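Local atomic coordinates of fimbrial structural subunit (Actinomyces naeslundii, PDB entry 3QDH), a protein that forms the shaft of type 2 fimbriae and probably mediates adhesion to streptococci and host cells during oral biofilm development. Residues D242-K254 with A263-V275. Numbering follows the deposited sequence.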
ATOM      1  N   ASP A 242       0.798  -7.462  14.808  1.00 35.42           N
ATOM      2  CA  ASP A 242       0.411  -8.872  14.730  1.00 36.24           C
ATOM      3  C   ASP A 242      -1.107  -9.093  14.716  1.00 36.19           C
ATOM      4  O   ASP A 242      -1.588 -10.170  15.085  1.00 36.70           O
ATOM      5  CB  ASP A 242       1.065  -9.672  15.872  1.00 36.49           C
ATOM      6  CG  ASP A 242       2.582  -9.781  15.728  1.00 37.80           C
ATOM      7  OD1 ASP A 242       3.068 -10.197  14.650  1.00 39.10           O
ATOM      8  OD2 ASP A 242       3.293  -9.456  16.703  1.00 39.27           O
ATOM      9  N   ALA A 243      -1.858  -8.088  14.274  1.00 36.08           N
ATOM     10  CA  ALA A 243      -3.323  -8.169  14.287  1.00 35.53           C
ATOM     11  C   ALA A 243      -3.906  -8.751  12.999  1.00 35.26           C
ATOM     12  O   ALA A 243      -3.443  -8.450  11.891  1.00 35.21           O
ATOM     13  CB  ALA A 243      -3.934  -6.821  14.607  1.00 35.21           C
ATOM     14  N   THR A 244      -4.913  -9.607  13.168  1.00 34.77           N
ATOM     15  CA  THR A 244      -5.561 -10.299  12.058  1.00 34.53           C
ATOM     16  C   THR A 244      -7.009  -9.833  11.884  1.00 34.19           C
ATOM     17  O   THR A 244      -7.756 -10.396  11.082  1.00 33.89           O
ATOM     18  CB  THR A 244      -5.567 -11.830  12.272  1.00 34.81           C
ATOM     19  OG1 THR A 244      -6.056 -12.120  13.589  1.00 35.00           O
ATOM     20  CG2 THR A 244      -4.175 -12.418  12.096  1.00 35.04           C
ATOM     21  N   ALA A 245      -7.394  -8.818  12.653  1.00 34.05           N
ATOM     22  CA  ALA A 245      -8.729  -8.225  12.593  1.00 34.19           C
ATOM     23  C   ALA A 245      -8.666  -6.757  13.002  1.00 34.13           C
ATOM     24  O   ALA A 245      -7.839  -6.383  13.831  1.00 34.11           O
ATOM     25  CB  ALA A 245      -9.702  -8.994  13.497  1.00 33.91           C
ATOM     26  N   ARG A 246      -9.532  -5.929  12.414  1.00 34.22           N
ATOM     27  CA  ARG A 246      -9.598  -4.501  12.735  1.00 34.43           C
ATOM     28  C   ARG A 246     -11.047  -4.009  12.756  1.00 34.89           C
ATOM     29  O   ARG A 246     -11.869  -4.457  11.951  1.00 34.91           O
ATOM     30  CB  ARG A 246      -8.771  -3.675  11.737  1.00 34.36           C
ATOM     31  CG  ARG A 246      -8.542  -2.226  12.162  1.00 34.08           C
ATOM     32  CD  ARG A 246      -7.925  -1.379  11.054  1.00 34.08           C
ATOM     33  NE  ARG A 246      -8.073   0.054  11.320  1.00 33.88           N
ATOM     34  CZ  ARG A 246      -7.078   0.889  11.616  1.00 34.49           C
ATOM     35  NH1 ARG A 246      -5.821   0.460  11.684  1.00 34.04           N
ATOM     36  NH2 ARG A 246      -7.344   2.169  11.838  1.00 34.50           N
ATOM     37  N   CYS A 247     -11.342  -3.089  13.675  1.00 35.22           N
ATOM     38  CA  CYS A 247     -12.679  -2.510  13.827  1.00 35.84           C
ATOM     39  C   CYS A 247     -12.908  -1.294  12.936  1.00 35.24           C
ATOM     40  O   CYS A 247     -12.030  -0.433  12.783  1.00 34.78           O
ATOM     41  CB  CYS A 247     -12.940  -2.089  15.277  1.00 36.57           C
ATOM     42  SG  CYS A 247     -12.832  -3.374  16.522  1.00 39.91           S
ATOM     43  N   TYR A 248     -14.109  -1.236  12.367  1.00 34.56           N
ATOM     44  CA  TYR A 248     -14.602  -0.062  11.663  1.00 34.14           C
ATOM     45  C   TYR A 248     -16.012   0.273  12.164  1.00 34.28           C
ATOM     46  O   TYR A 248     -16.614  -0.504  12.911  1.00 33.84           O
ATOM     47  CB  TYR A 248     -14.631  -0.312  10.157  1.00 33.96           C
ATOM     48  CG  TYR A 248     -13.281  -0.291   9.478  1.00 33.22           C
ATOM     49  CD1 TYR A 248     -12.816   0.867   8.859  1.00 32.80           C
ATOM     50  CD2 TYR A 248     -12.479  -1.434   9.433  1.00 32.46           C
ATOM     51  CE1 TYR A 248     -11.581   0.897   8.222  1.00 31.88           C
ATOM     52  CE2 TYR A 248     -11.235  -1.415   8.794  1.00 31.61           C
ATOM     53  CZ  TYR A 248     -10.797  -0.242   8.193  1.00 31.93           C
ATOM     54  OH  TYR A 248      -9.583  -0.197   7.553  1.00 30.55           O
ATOM     55  N   VAL A 249     -16.519   1.434  11.757  1.00 34.58           N
ATOM     56  CA  VAL A 249     -17.854   1.893  12.154  1.00 35.32           C
ATOM     57  C   VAL A 249     -18.715   2.172  10.918  1.00 35.79           C
ATOM     58  O   VAL A 249     -18.386   3.031  10.091  1.00 35.96           O
ATOM     59  CB  VAL A 249     -17.781   3.141  13.074  1.00 35.34           C
ATOM     60  CG1 VAL A 249     -19.176   3.684  13.381  1.00 35.49           C
ATOM     61  CG2 VAL A 249     -17.047   2.811  14.369  1.00 35.18           C
ATOM     62  N   LEU A 250     -19.811   1.426  10.799  1.00 36.43           N
ATOM     63  CA  LEU A 250     -20.753   1.585   9.693  1.00 37.01           C
ATOM     64  C   LEU A 250     -21.923   2.480  10.102  1.00 37.50           C
ATOM     65  O   LEU A 250     -22.559   2.250  11.126  1.00 37.75           O
ATOM     66  CB  LEU A 250     -21.254   0.216   9.221  1.00 36.81           C
ATOM     67  CG  LEU A 250     -22.105   0.145   7.951  1.00 36.74           C
ATOM     68  CD1 LEU A 250     -21.302   0.553   6.725  1.00 36.83           C
ATOM     69  CD2 LEU A 250     -22.683  -1.256   7.776  1.00 36.42           C
ATOM     70  N   VAL A 251     -22.191   3.501   9.295  1.00 38.24           N
ATOM     71  CA  VAL A 251     -23.260   4.461   9.568  1.00 38.69           C
ATOM     72  C   VAL A 251     -24.277   4.441   8.427  1.00 38.81           C
ATOM     73  O   VAL A 251     -23.912   4.640   7.269  1.00 38.91           O
ATOM     74  CB  VAL A 251     -22.699   5.901   9.750  1.00 38.75           C
ATOM     75  CG1 VAL A 251     -23.830   6.920   9.936  1.00 38.91           C
ATOM     76  CG2 VAL A 251     -21.737   5.957  10.931  1.00 39.13           C
ATOM     77  N   GLU A 252     -25.545   4.192   8.756  1.00 39.07           N
ATOM     78  CA  GLU A 252     -26.628   4.313   7.777  1.00 39.17           C
ATOM     79  C   GLU A 252     -27.002   5.785   7.594  1.00 39.23           C
ATOM     80  O   GLU A 252     -27.339   6.478   8.557  1.00 39.24           O
ATOM     81  CB  GLU A 252     -27.852   3.477   8.173  1.00 39.29           C
ATOM     82  CG  GLU A 252     -28.775   3.171   6.988  1.00 39.78           C
ATOM     83  CD  GLU A 252     -30.074   2.462   7.363  1.00 40.75           C
ATOM     84  OE1 GLU A 252     -30.190   1.907   8.480  1.00 40.96           O
ATOM     85  OE2 GLU A 252     -30.991   2.452   6.514  1.00 40.42           O
ATOM     86  N   THR A 253     -26.922   6.253   6.354  1.00 39.17           N
ATOM     87  CA  THR A 253     -27.155   7.660   6.039  1.00 39.35           C
ATOM     88  C   THR A 253     -28.516   7.904   5.380  1.00 39.45           C
ATOM     89  O   THR A 253     -29.056   9.014   5.450  1.00 39.61           O
ATOM     90  CB  THR A 253     -26.035   8.223   5.150  1.00 39.42           C
ATOM     91  OG1 THR A 253     -25.741   7.291   4.100  1.00 39.45           O
ATOM     92  CG2 THR A 253     -24.771   8.473   5.980  1.00 39.40           C
ATOM     93  N   LYS A 254     -29.057   6.867   4.741  1.00 39.36           N
ATOM     94  CA  LYS A 254     -30.370   6.943   4.098  1.00 39.30           C
ATOM     95  C   LYS A 254     -31.087   5.595   4.129  1.00 38.95           C
ATOM     96  O   LYS A 254     -30.543   4.567   3.697  1.00 38.74           O
ATOM     97  CB  LYS A 254     -30.253   7.454   2.654  1.00 39.34           C
ATOM     98  CG  LYS A 254     -31.597   7.835   2.014  1.00 40.07           C
ATOM     99  CD  LYS A 254     -31.479   8.104   0.517  1.00 40.61           C
ATOM    100  CE  LYS A 254     -31.509   6.821  -0.308  1.00 41.90           C
ATOM    101  NZ  LYS A 254     -32.808   6.079  -0.219  1.00 42.57           N
ATOM    102  N   ALA A 263     -32.708   6.744  14.792  1.00 43.13           N
ATOM    103  CA  ALA A 263     -32.128   7.994  15.290  1.00 42.83           C
ATOM    104  C   ALA A 263     -30.829   7.771  16.062  1.00 42.51           C
ATOM    105  O   ALA A 263     -30.697   6.791  16.803  1.00 42.59           O
ATOM    106  CB  ALA A 263     -33.140   8.737  16.157  1.00 43.01           C
ATOM    107  N   GLY A 264     -29.878   8.686  15.879  1.00 42.00           N
ATOM    108  CA  GLY A 264     -28.600   8.652  16.596  1.00 41.32           C
ATOM    109  C   GLY A 264     -27.873   7.320  16.501  1.00 40.61           C
ATOM    110  O   GLY A 264     -27.550   6.857  15.401  1.00 40.89           O
ATOM    111  N   ASP A 265     -27.643   6.700  17.662  1.00 39.69           N
ATOM    112  CA  ASP A 265     -26.884   5.443  17.769  1.00 38.44           C
ATOM    113  C   ASP A 265     -27.571   4.251  17.107  1.00 39.22           C
ATOM    114  O   ASP A 265     -26.940   3.210  16.895  1.00 39.64           O
ATOM    115  CB  ASP A 265     -26.614   5.075  19.237  1.00 36.33           C
ATOM    116  CG  ASP A 265     -26.179   6.257  20.080  1.00 33.40           C
ATOM    117  OD1 ASP A 265     -25.953   7.353  19.518  1.00 29.85           O
ATOM    118  OD2 ASP A 265     -26.074   6.090  21.326  1.00 30.52           O
ATOM    119  N   GLY A 266     -28.860   4.387  16.802  1.00 39.73           N
ATOM    120  CA  GLY A 266     -29.613   3.312  16.165  1.00 40.29           C
ATOM    121  C   GLY A 266     -29.100   2.976  14.776  1.00 40.57           C
ATOM    122  O   GLY A 266     -29.193   1.831  14.338  1.00 40.94           O
ATOM    123  N   ALA A 267     -28.554   3.980  14.093  1.00 40.82           N
ATOM    124  CA  ALA A 267     -28.098   3.846  12.709  1.00 41.14           C
ATOM    125  C   ALA A 267     -26.588   3.592  12.582  1.00 41.25           C
ATOM    126  O   ALA A 267     -26.038   3.639  11.475  1.00 41.41           O
ATOM    127  CB  ALA A 267     -28.502   5.082  11.905  1.00 41.14           C
ATOM    128  N   VAL A 268     -25.931   3.316  13.709  1.00 41.39           N
ATOM    129  CA  VAL A 268     -24.480   3.097  13.751  1.00 41.34           C
ATOM    130  C   VAL A 268     -24.149   1.648  14.134  1.00 41.33           C
ATOM    131  O   VAL A 268     -24.587   1.159  15.174  1.00 41.45           O
ATOM    132  CB  VAL A 268     -23.785   4.096  14.723  1.00 41.49           C
ATOM    133  CG1 VAL A 268     -22.307   3.763  14.895  1.00 41.61           C
ATOM    134  CG2 VAL A 268     -23.956   5.543  14.243  1.00 41.23           C
ATOM    135  N   THR A 269     -23.370   0.972  13.288  1.00 41.19           N
ATOM    136  CA  THR A 269     -23.018  -0.432  13.502  1.00 40.99           C
ATOM    137  C   THR A 269     -21.497  -0.648  13.538  1.00 40.88           C
ATOM    138  O   THR A 269     -20.796  -0.299  12.583  1.00 40.63           O
ATOM    139  CB  THR A 269     -23.658  -1.340  12.420  1.00 41.08           C
ATOM    140  OG1 THR A 269     -25.071  -1.107  12.376  1.00 41.63           O
ATOM    141  CG2 THR A 269     -23.400  -2.818  12.709  1.00 40.88           C
ATOM    142  N   PRO A 270     -20.982  -1.219  14.645  1.00 40.69           N
ATOM    143  CA  PRO A 270     -19.573  -1.621  14.705  1.00 40.45           C
ATOM    144  C   PRO A 270     -19.326  -2.884  13.884  1.00 40.09           C
ATOM    145  O   PRO A 270     -20.079  -3.851  14.004  1.00 40.08           O
ATOM    146  CB  PRO A 270     -19.350  -1.917  16.196  1.00 40.49           C
ATOM    147  CG  PRO A 270     -20.531  -1.322  16.910  1.00 40.72           C
ATOM    148  CD  PRO A 270     -21.659  -1.427  15.936  1.00 40.72           C
ATOM    149  N   VAL A 271     -18.283  -2.875  13.056  1.00 39.84           N
ATOM    150  CA  VAL A 271     -17.943  -4.044  12.232  1.00 39.49           C
ATOM    151  C   VAL A 271     -16.491  -4.512  12.427  1.00 39.43           C
ATOM    152  O   VAL A 271     -15.565  -3.703  12.421  1.00 39.14           O
ATOM    153  CB  VAL A 271     -18.243  -3.814  10.719  1.00 39.54           C
ATOM    154  CG1 VAL A 271     -19.744  -3.705  10.477  1.00 39.23           C
ATOM    155  CG2 VAL A 271     -17.526  -2.573  10.186  1.00 39.47           C
ATOM    156  N   LYS A 272     -16.322  -5.823  12.597  1.00 39.22           N
ATOM    157  CA  LYS A 272     -15.011  -6.451  12.777  1.00 39.50           C
ATOM    158  C   LYS A 272     -14.550  -7.102  11.474  1.00 39.16           C
ATOM    159  O   LYS A 272     -15.092  -8.129  11.049  1.00 39.25           O
ATOM    160  CB  LYS A 272     -15.066  -7.487  13.912  1.00 39.60           C
ATOM    161  CG  LYS A 272     -13.735  -8.184  14.232  1.00 40.68           C
ATOM    162  CD  LYS A 272     -13.871  -9.170  15.401  1.00 41.74           C
ATOM    163  CE  LYS A 272     -14.567 -10.471  14.984  1.00 42.73           C
ATOM    164  NZ  LYS A 272     -15.066 -11.279  16.142  1.00 43.18           N
ATOM    165  N   ILE A 273     -13.553  -6.486  10.844  1.00 38.81           N
ATOM    166  CA  ILE A 273     -12.994  -6.969   9.579  1.00 38.44           C
ATOM    167  C   ILE A 273     -11.839  -7.934   9.850  1.00 38.42           C
ATOM    168  O   ILE A 273     -10.890  -7.586  10.549  1.00 38.02           O
ATOM    169  CB  ILE A 273     -12.487  -5.788   8.698  1.00 38.18           C
ATOM    170  CG1 ILE A 273     -13.573  -4.712   8.516  1.00 38.29           C
ATOM    171  CG2 ILE A 273     -11.935  -6.284   7.362  1.00 37.60           C
ATOM    172  CD1 ILE A 273     -14.882  -5.192   7.882  1.00 37.78           C
ATOM    173  N   GLU A 274     -11.921  -9.135   9.281  1.00 38.46           N
ATOM    174  CA  GLU A 274     -10.919 -10.173   9.517  1.00 38.99           C
ATOM    175  C   GLU A 274     -10.219 -10.581   8.223  1.00 38.98           C
ATOM    176  O   GLU A 274     -10.751 -10.372   7.134  1.00 38.76           O
ATOM    177  CB  GLU A 274     -11.547 -11.390  10.208  1.00 39.38           C
ATOM    178  CG  GLU A 274     -12.233 -11.061  11.534  1.00 41.01           C
ATOM    179  CD  GLU A 274     -12.154 -12.192  12.545  1.00 43.87           C
ATOM    180  OE1 GLU A 274     -12.509 -13.341  12.197  1.00 44.42           O
ATOM    181  OE2 GLU A 274     -11.740 -11.926  13.698  1.00 44.96           O
ATOM    182  N   VAL A 275      -9.020 -11.151   8.354  1.00 38.94           N
ATOM    183  CA  VAL A 275      -8.187 -11.501   7.202  1.00 39.23           C
ATOM    184  C   VAL A 275      -8.801 -12.663   6.437  1.00 39.28           C
ATOM    185  O   VAL A 275      -8.902 -13.769   6.962  1.00 39.88           O
ATOM    186  CB  VAL A 275      -6.724 -11.855   7.617  1.00 39.06           C
ATOM    187  CG1 VAL A 275      -5.852 -12.061   6.389  1.00 39.61           C
ATOM    188  CG2 VAL A 275      -6.127 -10.759   8.463  1.00 39.05           C
TER
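Thr269 N gives a nearly straight hydrogen bond of 2.6 Å to Leu250 O, and Leu250 N returns one to Thr269 O. Tyr248 pairs with Val271 and Arg246 with Ile273 in the same two-bond way. Single bonds, Val275 N to Thr244 O and Glu252 N to Ala267 O, close the two ends of this antiparallel ladder.

On the face of Tyr248, Leu250, Val271 and Ile273 the contact is apolar. Ile273 CG1 meets the Tyr248 ring at CD2, 3.6 Å away, and the two side chains cross at about a right angle. Tyr248 CG stands anti to its carbonyl carbon (chi1 -75°), and the ring reaches Ile273 CG1 with its CD2 side. Val271 CG2 packs on Tyr248 CB at 3.7 Å.

The other face carries Val249, Val251 and Val268. Val268 CG1 presses on Val249 CG1 at 3.5 Å, a tight fit. Val268 CG2 lies alongside Val251 CG2 at 4.0 Å, and the two side chains point the same way.

This hairpin belongs to the SpaA-like prealbumin domain. Cys247 is tied to Cys196 by a disulfide. Strand 245-254 also pairs with strand 182-188, and Tyr248 OH is hydrogen-bonded to Phe227 O. Leu161 of strand 154-165 and Leu226 of strand 220-230 pack against Ile273.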